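Side-chain contact in predicted sugar phosphatases of the HAD superfamily (Cytophaga hutchinsonii, PDB 2HX1), which is probably a magnesium-dependent phosphatase of the haloacid dehalogenase superfamily, thought to act on sugar phosphates: residues 123-128 with 154-159. Sequence-based numbering, arbitrary orientation.
Sequences SAIDDS and VNLLRK
I125 and L156 meet through methyl groups at the margin of van der Waals range: CG2 of I125 lies 4.5 Å from CD1 of L156, and the two segments together bury merely 80 Å². Both side chains leave their backbones toward the opposite segment, and their CA atoms, 8.6 Å apart, are the closest CA pair between residues 123-128 and the end of helix 146-159. L156 has CG anti to its backbone N (chi1 176°), which extends the isobutyl group off the helix, with CD1 meeting the gamma-methyl branch of I125. The pair is buried, and I130 packs against both residues; V133, at the start of strand 133-138, also lines I125.

One helical turn on, K159 approaches D127 near the surface. The lysine chain runs fully extended from CA to NZ, chi2 to chi4 all within 13° of 180°, and carries NZ to 4.4 Å from OD1 of D127. At this spacing any attraction is probably a longer-range electrostatic one. The ammonium's direct partner is D179 of the second subunit, with which it forms a salt bridge; the two carboxylates would together be expected to favour its positive charge.

Within the loop, D126 points away from the helix and turns its carboxylate back on S128. Its OD1 receives the S128 hydroxyl OG at 2.7 Å through the syn lone pair, and the S128 backbone N makes a weak bond to the same oxygen, bent to 123°. The side-chain amide of N129 also hydrogen-bonds here, ND2 to A124 O and OD1 to D126 N.

The loop and helix end, which also meets the second subunit through N155, R158 and K159, pack at the edge of a five-stranded parallel sheet, consistent with the cap domain of NagD-type HAD phosphatases.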
loop_
_atom_site.group_PDB
_atom_site.type_symbol
_atom_site.label_atom_id
_atom_site.label_comp_id
_atom_site.label_asym_id
_atom_site.label_seq_id
_atom_site.Cartn_x
_atom_site.Cartn_y
_atom_site.Cartn_z
ATOM N N SER A 123 -20.896 -12.974 -15.588
ATOM C CA SER A 123 -22.045 -13.741 -15.123
ATOM C C SER A 123 -22.357 -14.986 -15.944
ATOM O O SER A 123 -22.968 -15.925 -15.431
ATOM C CB SER A 123 -23.296 -12.875 -15.188
ATOM O OG SER A 123 -23.540 -12.510 -16.526
ATOM N N ALA A 124 -21.973 -14.981 -17.220
ATOM C CA ALA A 124 -22.220 -16.121 -18.122
ATOM C C ALA A 124 -21.043 -17.068 -18.220
ATOM O O ALA A 124 -20.996 -17.908 -19.146
ATOM C CB ALA A 124 -22.609 -15.627 -19.523
ATOM N N ILE A 125 -20.089 -16.949 -17.289
ATOM C CA ILE A 125 -18.935 -17.817 -17.276
ATOM C C ILE A 125 -19.115 -18.846 -16.181
ATOM O O ILE A 125 -19.509 -18.509 -15.059
ATOM C CB ILE A 125 -17.616 -17.073 -16.998
ATOM C CG1 ILE A 125 -17.391 -15.986 -18.046
ATOM C CG2 ILE A 125 -16.431 -18.076 -16.968
ATOM C CD1 ILE A 125 -17.269 -16.485 -19.450
ATOM N N ASP A 126 -18.834 -20.101 -16.526
ATOM C CA ASP A 126 -18.912 -21.211 -15.594
ATOM C C ASP A 126 -17.937 -22.293 -16.027
ATOM O O ASP A 126 -17.211 -22.128 -17.014
ATOM C CB ASP A 126 -20.338 -21.794 -15.595
ATOM C CG ASP A 126 -20.793 -22.267 -16.990
ATOM O OD1 ASP A 126 -19.949 -22.736 -17.803
ATOM O OD2 ASP A 126 -22.010 -22.157 -17.291
ATOM N N ASP A 127 -17.941 -23.409 -15.308
ATOM C CA ASP A 127 -17.063 -24.526 -15.635
ATOM C C ASP A 127 -17.239 -25.014 -17.082
ATOM O O ASP A 127 -16.336 -25.572 -17.690
ATOM C CB ASP A 127 -17.301 -25.657 -14.626
ATOM C CG ASP A 127 -16.795 -25.299 -13.239
ATOM O OD1 ASP A 127 -15.718 -24.657 -13.131
ATOM O OD2 ASP A 127 -17.474 -25.652 -12.249
ATOM N N SER A 128 -18.400 -24.779 -17.649
ATOM C CA SER A 128 -18.658 -25.241 -19.010
ATOM C C SER A 128 -17.897 -24.444 -20.062
ATOM O O SER A 128 -17.642 -24.974 -21.131
ATOM C CB SER A 128 -20.157 -25.207 -19.372
ATOM O OG SER A 128 -20.513 -24.001 -20.071
ATOM N N VAL A 154 -12.952 -12.629 -8.960
ATOM C CA VAL A 154 -11.861 -13.101 -8.113
ATOM C C VAL A 154 -11.523 -14.548 -8.478
ATOM O O VAL A 154 -10.358 -14.873 -8.732
ATOM C CB VAL A 154 -12.160 -12.913 -6.593
ATOM C CG1 VAL A 154 -11.227 -13.754 -5.683
ATOM C CG2 VAL A 154 -12.047 -11.459 -6.223
ATOM N N ASN A 155 -12.536 -15.413 -8.546
ATOM C CA ASN A 155 -12.284 -16.805 -8.847
ATOM C C ASN A 155 -11.804 -17.058 -10.289
ATOM O O ASN A 155 -10.970 -17.934 -10.519
ATOM C CB ASN A 155 -13.517 -17.621 -8.538
ATOM C CG ASN A 155 -13.743 -17.758 -7.048
ATOM O OD1 ASN A 155 -12.868 -18.255 -6.329
ATOM N ND2 ASN A 155 -14.897 -17.284 -6.574
ATOM N N LEU A 156 -12.319 -16.271 -11.240
ATOM C CA LEU A 156 -11.898 -16.376 -12.633
ATOM C C LEU A 156 -10.408 -16.132 -12.764
ATOM O O LEU A 156 -9.709 -16.860 -13.480
ATOM C CB LEU A 156 -12.636 -15.349 -13.478
ATOM C CG LEU A 156 -12.227 -15.264 -14.948
ATOM C CD1 LEU A 156 -12.416 -16.625 -15.666
ATOM C CD2 LEU A 156 -13.054 -14.159 -15.584
ATOM N N LEU A 157 -9.933 -15.103 -12.072
ATOM C CA LEU A 157 -8.537 -14.704 -12.147
ATOM C C LEU A 157 -7.602 -15.611 -11.328
ATOM O O LEU A 157 -6.405 -15.678 -11.591
ATOM C CB LEU A 157 -8.402 -13.250 -11.672
ATOM C CG LEU A 157 -9.035 -12.211 -12.601
ATOM C CD1 LEU A 157 -8.874 -10.817 -11.999
ATOM C CD2 LEU A 157 -8.452 -12.317 -14.033
ATOM N N ARG A 158 -8.141 -16.238 -10.286
ATOM C CA ARG A 158 -7.427 -17.278 -9.559
ATOM C C ARG A 158 -7.272 -18.525 -10.425
ATOM O O ARG A 158 -6.310 -19.261 -10.255
ATOM C CB ARG A 158 -8.176 -17.660 -8.285
ATOM C CG ARG A 158 -8.067 -16.598 -7.150
ATOM C CD ARG A 158 -8.938 -16.904 -5.913
ATOM N NE ARG A 158 -8.506 -18.144 -5.245
ATOM C CZ ARG A 158 -9.063 -19.341 -5.426
ATOM N NH1 ARG A 158 -10.127 -19.504 -6.234
ATOM N NH2 ARG A 158 -8.550 -20.398 -4.796
ATOM N N LYS A 159 -8.212 -18.760 -11.346
ATOM C CA LYS A 159 -8.233 -19.987 -12.136
ATOM C C LYS A 159 -7.688 -19.840 -13.536
ATOM O O LYS A 159 -7.323 -20.847 -14.152
ATOM C CB LYS A 159 -9.649 -20.540 -12.257
ATOM C CG LYS A 159 -10.274 -21.007 -10.953
ATOM C CD LYS A 159 -11.744 -21.229 -11.169
ATOM C CE LYS A 159 -12.395 -21.936 -10.010
ATOM N NZ LYS A 159 -13.889 -21.977 -10.197
#